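Local coordinates for flagellar regulatory protein C (Vibrio cholerae, PDB 4QHS), which probably hydrolyses ATP through a heptameric AAA+ domain to activate sigma-54-dependent transcription of flagellar genes, at residues Arg64-Ile70 with Gln107-Thr112; Thr112-Ile118 with Val151-Ser157. One frame throughout, in Å; residues are numbered along the deposited sequence.

Following the chain, the segment Arg-64-Ile-70 makes a turn and enters edge strand 69-73. Contact 1 closes when the chain returns along Gln-107-Thr-112. Between these segments lie helix 82-87, the hairpin of strands 88-89 and 101-102, which carries the GAFTGA sequence of this family, and helix 104-107. Strand 112-116 then opens contact 2. That loop runs through helix 123-135 and the hairpin 137-139/146-148, and closes on Val-151-Ser-157. The two contacts follow in series, neither nested nor crossed, and share Thr-112. Together they join strands 69-73, 112-116 and 152-157 of one parallel sheet. The carbonyls of Ile-70 and Gly-111 pass backbone bonds from contact 1 to contact 2.

Contact 1: Arg64-Ile70 with Gln107-Thr112; sequences RKEGPFI and QAQGGT
Arg-64 folds back at chi3 (76°), and this bend brings its guanidinium to the carbonyl of Gly-111. Ile-70 sets CG1 beside its own backbone N (chi1 -54°), which lays that branch against Ala-108. The Arg-64 bond is short: NE to Gly-111 O is 2.7 Å. It is also bent, with 148° at the hydrogen, and NE sits above the carbonyl plane. NH2 adds a weak second bond to the same oxygen.

Next along the chain, the backbones begin a parallel pairing. Thr-112 N donates to Pro-68 O (2.8 Å), and Ile-70 N donates to Thr-112 O (2.9 Å). Phe-69 is thus bracketed and pairs with Thr-112 where strand 69-73 meets strand 112-116. Gly-111 CA comes to 3.3 Å from Pro-68 O in a CA-H...O contact.

The side chains fill in around this pairing. The ring of Pro-68 lies against the type II turn Ala-108-Gly-111, with CG 3.4 Å from Gln-109 O. Its CB rests by Gln-107 O. On Ile-70, CG1 meets Ala-108 CB at 3.6 Å, while CD1 reaches CB of Gln-107. The Phe-69 ring presents CD1 obliquely to Thr-112 CB at 4.1 Å; His-59 meets that ring edge-to-face and also bonds Thr-112 OG1.

A crossover connection returns to the sheet here, and strands 69-73 and 112-116 begin side by side. Gly-111 O is gripped from Arg-64 and also by the backbone N of Arg-152, so one carbonyl joins three pieces of chain. Asp-38 forms a salt bridge with Arg-64 NH1. The positive guanidinium would probably polarise the Gly-111 carbonyl, and Asp-38 probably offsets part of its charge.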
loop_
_atom_site.group_PDB
_atom_site.type_symbol
_atom_site.label_atom_id
_atom_site.label_comp_id
_atom_site.label_asym_id
_atom_site.label_seq_id
_atom_site.Cartn_x
_atom_site.Cartn_y
_atom_site.Cartn_z
ATOM N N ARG A 64 -44.752 -6.761 27.493
ATOM C CA ARG A 64 -44.422 -5.615 26.648
ATOM C C ARG A 64 -45.185 -5.636 25.330
ATOM O O ARG A 64 -44.897 -4.847 24.435
ATOM C CB ARG A 64 -42.908 -5.584 26.374
ATOM C CG ARG A 64 -42.089 -5.865 27.614
ATOM C CD ARG A 64 -40.625 -5.971 27.310
ATOM N NE ARG A 64 -40.058 -4.661 27.100
ATOM C CZ ARG A 64 -39.536 -3.914 28.060
ATOM N NH1 ARG A 64 -39.498 -4.353 29.309
ATOM N NH2 ARG A 64 -39.058 -2.725 27.762
ATOM N N LYS A 65 -46.141 -6.551 25.214
ATOM C CA LYS A 65 -46.870 -6.781 23.967
ATOM C C LYS A 65 -47.461 -5.517 23.302
ATOM O O LYS A 65 -47.446 -5.391 22.077
ATOM C CB LYS A 65 -47.991 -7.798 24.217
ATOM C CG LYS A 65 -48.996 -7.928 23.079
ATOM C CD LYS A 65 -50.172 -8.828 23.460
ATOM C CE LYS A 65 -51.228 -8.865 22.354
ATOM N NZ LYS A 65 -52.403 -9.718 22.706
ATOM N N GLU A 66 -47.968 -4.575 24.090
ATOM C CA GLU A 66 -48.616 -3.410 23.496
ATOM C C GLU A 66 -47.577 -2.424 22.978
ATOM O O GLU A 66 -47.881 -1.552 22.159
ATOM C CB GLU A 66 -49.549 -2.725 24.500
ATOM C CG GLU A 66 -50.693 -3.601 24.951
ATOM C CD GLU A 66 -51.501 -4.152 23.786
ATOM O OE1 GLU A 66 -51.463 -5.379 23.561
ATOM O OE2 GLU A 66 -52.174 -3.362 23.093
ATOM N N GLY A 67 -46.348 -2.578 23.461
ATOM C CA GLY A 67 -45.266 -1.682 23.099
ATOM C C GLY A 67 -44.647 -2.001 21.753
ATOM O O GLY A 67 -45.043 -2.959 21.094
ATOM N N PRO A 68 -43.655 -1.203 21.349
ATOM C CA PRO A 68 -43.018 -1.300 20.031
ATOM C C PRO A 68 -42.240 -2.585 19.837
ATOM O O PRO A 68 -41.470 -2.984 20.704
ATOM C CB PRO A 68 -42.055 -0.103 20.005
ATOM C CG PRO A 68 -42.405 0.733 21.188
ATOM C CD PRO A 68 -43.008 -0.189 22.192
ATOM N N PHE A 69 -42.388 -3.190 18.684
ATOM C CA PHE A 69 -41.566 -4.294 18.281
ATOM C C PHE A 69 -40.742 -3.866 17.107
ATOM O O PHE A 69 -41.270 -3.533 16.089
ATOM C CB PHE A 69 -42.415 -5.460 17.867
ATOM C CG PHE A 69 -41.640 -6.657 17.533
ATOM C CD1 PHE A 69 -41.252 -7.525 18.500
ATOM C CD2 PHE A 69 -41.293 -6.920 16.257
ATOM C CE1 PHE A 69 -40.549 -8.621 18.194
ATOM C CE2 PHE A 69 -40.580 -8.024 15.957
ATOM C CZ PHE A 69 -40.204 -8.873 16.932
ATOM N N ILE A 70 -39.438 -3.906 17.256
ATOM C CA ILE A 70 -38.515 -3.305 16.303
ATOM C C ILE A 70 -37.490 -4.346 15.855
ATOM O O ILE A 70 -36.846 -4.976 16.682
ATOM C CB ILE A 70 -37.780 -2.084 16.918
ATOM C CG1 ILE A 70 -38.774 -1.064 17.492
ATOM C CG2 ILE A 70 -36.831 -1.444 15.904
ATOM C CD1 ILE A 70 -39.635 -0.359 16.452
ATOM N N GLN A 107 -36.291 3.733 19.177
ATOM C CA GLN A 107 -37.602 3.432 18.687
ATOM C C GLN A 107 -38.265 2.301 19.415
ATOM O O GLN A 107 -39.445 2.170 19.342
ATOM C CB GLN A 107 -37.553 3.076 17.227
ATOM C CG GLN A 107 -37.139 4.172 16.350
ATOM C CD GLN A 107 -36.706 3.668 15.027
ATOM O OE1 GLN A 107 -37.472 3.081 14.297
ATOM N NE2 GLN A 107 -35.468 3.874 14.711
ATOM N N ALA A 108 -37.488 1.487 20.104
ATOM C CA ALA A 108 -37.969 0.271 20.740
ATOM C C ALA A 108 -38.266 0.524 22.194
ATOM O O ALA A 108 -38.589 -0.405 22.946
ATOM C CB ALA A 108 -36.943 -0.861 20.603
ATOM N N GLN A 109 -38.125 1.787 22.580
ATOM C CA GLN A 109 -38.314 2.217 23.955
ATOM C C GLN A 109 -39.630 1.678 24.504
ATOM O O GLN A 109 -40.685 1.836 23.887
ATOM C CB GLN A 109 -38.275 3.753 24.042
ATOM C CG GLN A 109 -38.110 4.305 25.456
ATOM C CD GLN A 109 -36.738 4.000 26.044
ATOM O OE1 GLN A 109 -36.468 2.877 26.475
ATOM N NE2 GLN A 109 -35.862 5.004 26.058
ATOM N N GLY A 110 -39.556 1.006 25.647
ATOM C CA GLY A 110 -40.748 0.461 26.278
ATOM C C GLY A 110 -41.208 -0.830 25.638
ATOM O O GLY A 110 -42.173 -1.433 26.105
ATOM N N GLY A 111 -40.515 -1.261 24.580
ATOM C CA GLY A 111 -40.888 -2.471 23.863
ATOM C C GLY A 111 -39.802 -3.530 23.710
ATOM O O GLY A 111 -39.154 -3.919 24.683
ATOM N N THR A 112 -39.616 -4.003 22.479
ATOM C CA THR A 112 -38.689 -5.100 22.191
ATOM C C THR A 112 -37.901 -4.845 20.927
ATOM O O THR A 112 -38.441 -4.332 19.934
ATOM C CB THR A 112 -39.439 -6.447 22.034
ATOM O OG1 THR A 112 -40.088 -6.762 23.260
ATOM C CG2 THR A 112 -38.486 -7.565 21.690
#

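Contact 2: Thr112-Ile118 with Val151-Ser157; sequences TILLDEI and VRVLATS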
loop_
_atom_site.group_PDB
_atom_site.type_symbol
_atom_site.label_atom_id
_atom_site.label_comp_id
_atom_site.label_asym_id
_atom_site.label_seq_id
_atom_site.Cartn_x
_atom_site.Cartn_y
_atom_site.Cartn_z
ATOM N N THR A 112 -39.616 -4.003 22.479
ATOM C CA THR A 112 -38.689 -5.100 22.191
ATOM C C THR A 112 -37.901 -4.845 20.927
ATOM O O THR A 112 -38.441 -4.332 19.934
ATOM C CB THR A 112 -39.439 -6.447 22.034
ATOM O OG1 THR A 112 -40.088 -6.762 23.260
ATOM C CG2 THR A 112 -38.486 -7.565 21.690
ATOM N N ILE A 113 -36.625 -5.153 20.936
ATOM C CA ILE A 113 -35.835 -5.084 19.731
ATOM C C ILE A 113 -35.322 -6.458 19.366
ATOM O O ILE A 113 -34.935 -7.211 20.208
ATOM C CB ILE A 113 -34.701 -4.062 19.827
ATOM C CG1 ILE A 113 -34.039 -3.871 18.472
ATOM C CG2 ILE A 113 -33.684 -4.493 20.777
ATOM C CD1 ILE A 113 -33.250 -2.630 18.351
ATOM N N LEU A 114 -35.381 -6.774 18.090
ATOM C CA LEU A 114 -34.863 -7.995 17.558
ATOM C C LEU A 114 -33.615 -7.730 16.761
ATOM O O LEU A 114 -33.639 -7.025 15.804
ATOM C CB LEU A 114 -35.886 -8.673 16.677
ATOM C CG LEU A 114 -35.364 -9.755 15.751
ATOM C CD1 LEU A 114 -34.703 -10.837 16.508
ATOM C CD2 LEU A 114 -36.478 -10.302 14.992
ATOM N N LEU A 115 -32.514 -8.308 17.183
ATOM C CA LEU A 115 -31.286 -8.166 16.462
ATOM C C LEU A 115 -31.002 -9.427 15.697
ATOM O O LEU A 115 -30.421 -10.335 16.207
ATOM C CB LEU A 115 -30.154 -7.863 17.406
ATOM C CG LEU A 115 -30.382 -6.710 18.341
ATOM C CD1 LEU A 115 -29.376 -6.796 19.376
ATOM C CD2 LEU A 115 -30.260 -5.432 17.626
ATOM N N ASP A 116 -31.443 -9.455 14.458
ATOM C CA ASP A 116 -31.382 -10.609 13.617
ATOM C C ASP A 116 -29.993 -10.770 13.077
ATOM O O ASP A 116 -29.393 -9.835 12.653
ATOM C CB ASP A 116 -32.343 -10.423 12.473
ATOM C CG ASP A 116 -33.201 -11.596 12.240
ATOM O OD1 ASP A 116 -32.800 -12.716 12.524
ATOM O OD2 ASP A 116 -34.292 -11.402 11.725
ATOM N N GLU A 117 -29.488 -11.980 13.126
ATOM C CA GLU A 117 -28.180 -12.294 12.602
ATOM C C GLU A 117 -27.065 -11.463 13.232
ATOM O O GLU A 117 -26.363 -10.755 12.573
ATOM C CB GLU A 117 -28.193 -12.155 11.091
ATOM C CG GLU A 117 -29.007 -13.195 10.384
ATOM C CD GLU A 117 -28.596 -14.583 10.777
ATOM O OE1 GLU A 117 -29.461 -15.400 11.107
ATOM O OE2 GLU A 117 -27.391 -14.854 10.784
ATOM N N ILE A 118 -26.915 -11.588 14.529
ATOM C CA ILE A 118 -26.047 -10.752 15.284
ATOM C C ILE A 118 -24.603 -11.146 15.158
ATOM O O ILE A 118 -23.740 -10.384 15.464
ATOM C CB ILE A 118 -26.429 -10.789 16.738
ATOM C CG1 ILE A 118 -25.925 -9.555 17.462
ATOM C CG2 ILE A 118 -25.875 -11.976 17.371
ATOM C CD1 ILE A 118 -26.608 -9.311 18.720
ATOM N N VAL A 151 -35.692 -1.584 27.228
ATOM C CA VAL A 151 -35.871 -2.349 25.999
ATOM C C VAL A 151 -35.487 -3.830 26.184
ATOM O O VAL A 151 -34.417 -4.152 26.691
ATOM C CB VAL A 151 -35.025 -1.745 24.834
ATOM C CG1 VAL A 151 -35.111 -2.612 23.578
ATOM C CG2 VAL A 151 -35.452 -0.307 24.525
ATOM N N ARG A 152 -36.381 -4.718 25.764
ATOM C CA ARG A 152 -36.148 -6.151 25.815
ATOM C C ARG A 152 -35.415 -6.559 24.550
ATOM O O ARG A 152 -35.805 -6.179 23.438
ATOM C CB ARG A 152 -37.475 -6.913 25.938
ATOM C CG ARG A 152 -37.377 -8.292 26.587
ATOM C CD ARG A 152 -37.458 -9.431 25.583
ATOM N NE ARG A 152 -37.261 -10.724 26.243
ATOM C CZ ARG A 152 -38.236 -11.480 26.746
ATOM N NH1 ARG A 152 -39.502 -11.089 26.657
ATOM N NH2 ARG A 152 -37.946 -12.641 27.335
ATOM N N VAL A 153 -34.355 -7.333 24.711
ATOM C CA VAL A 153 -33.552 -7.733 23.571
ATOM C C VAL A 153 -33.786 -9.184 23.161
ATOM O O VAL A 153 -33.707 -10.107 23.979
ATOM C CB VAL A 153 -32.063 -7.541 23.853
ATOM C CG1 VAL A 153 -31.247 -8.191 22.763
ATOM C CG2 VAL A 153 -31.748 -6.059 23.959
ATOM N N LEU A 154 -34.096 -9.357 21.886
ATOM C CA LEU A 154 -34.106 -10.654 21.247
ATOM C C LEU A 154 -33.009 -10.630 20.197
ATOM O O LEU A 154 -32.784 -9.594 19.567
ATOM C CB LEU A 154 -35.468 -10.966 20.608
ATOM C CG LEU A 154 -36.755 -10.802 21.420
ATOM C CD1 LEU A 154 -37.936 -11.164 20.556
ATOM C CD2 LEU A 154 -36.754 -11.639 22.669
ATOM N N ALA A 155 -32.326 -11.757 20.025
ATOM C CA ALA A 155 -31.317 -11.904 18.976
ATOM C C ALA A 155 -31.441 -13.243 18.266
ATOM O O ALA A 155 -32.014 -14.186 18.810
ATOM C CB ALA A 155 -29.929 -11.765 19.550
ATOM N N THR A 156 -30.887 -13.317 17.056
ATOM C CA THR A 156 -30.728 -14.578 16.341
ATOM C C THR A 156 -29.337 -14.720 15.750
ATOM O O THR A 156 -28.665 -13.735 15.444
ATOM C CB THR A 156 -31.725 -14.734 15.176
ATOM O OG1 THR A 156 -31.300 -13.916 14.083
ATOM C CG2 THR A 156 -33.140 -14.329 15.604
ATOM N N SER A 157 -28.963 -15.957 15.536
ATOM C CA SER A 157 -27.711 -16.306 14.959
ATOM C C SER A 157 -27.853 -17.607 14.234
ATOM O O SER A 157 -28.412 -18.531 14.742
ATOM C CB SER A 157 -26.679 -16.453 16.037
ATOM O OG SER A 157 -25.424 -16.505 15.466
HETATM O O HOH W 1 -40.775 -8.941 25.124
#
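Ile-113 and Val-153, like Leu-115 and Ala-155, pair in the parallel core sheet of the AAA+ fold. Strand 112-116 runs into Asp-116 and Glu-117, the acidic pair of the Walker B sequence. Four backbone bonds hold the strands in step, alternating sides from Ile-113 N to Thr-156 N.

On the face of Ile-113, its CG2 is a bump between two valines. It lies 3.7 Å from Val-151 CG1 and 4.0 Å from Val-153 CG2. The torsion chi1 of -171° turns CG1 away from this pair and leaves CG2 to make the contact. Further on, the Leu-115 side chain slants across Val-153, CD1 to CG1 4.1 Å. The small Ala-155 makes a shallow place, and Ile-118 CD1 comes over its CB at 4.2 Å.

The face of Thr-112 and Leu-114 is turned to helix 51-61. Thr-112 CG2 presses on Leu-154 CG at 3.7 Å. Leu-114 CD1 fits between Leu-154 CB and Thr-156 CG2, 3.9 Å from the latter. At the Thr-112 end a water joins Thr-112 OG1, which His-59 also bonds, to Arg-152 NH1, meeting the guanidinium at its edge; Ala-39 O takes the NE of Arg-152.

At the far end, Thr-156 fills the bend after the strand. Its hydroxyl donates to Asp-116 OD1, though the modelled length is doubtfully short. Ile-118 N closes the bend on Thr-156 O at 2.9 Å. Glu-117 OE1 has a weak bond to Ser-47 of the P-loop, while Glu-117 N donates to Thr-156 OG1 at 2.8 Å and 168°.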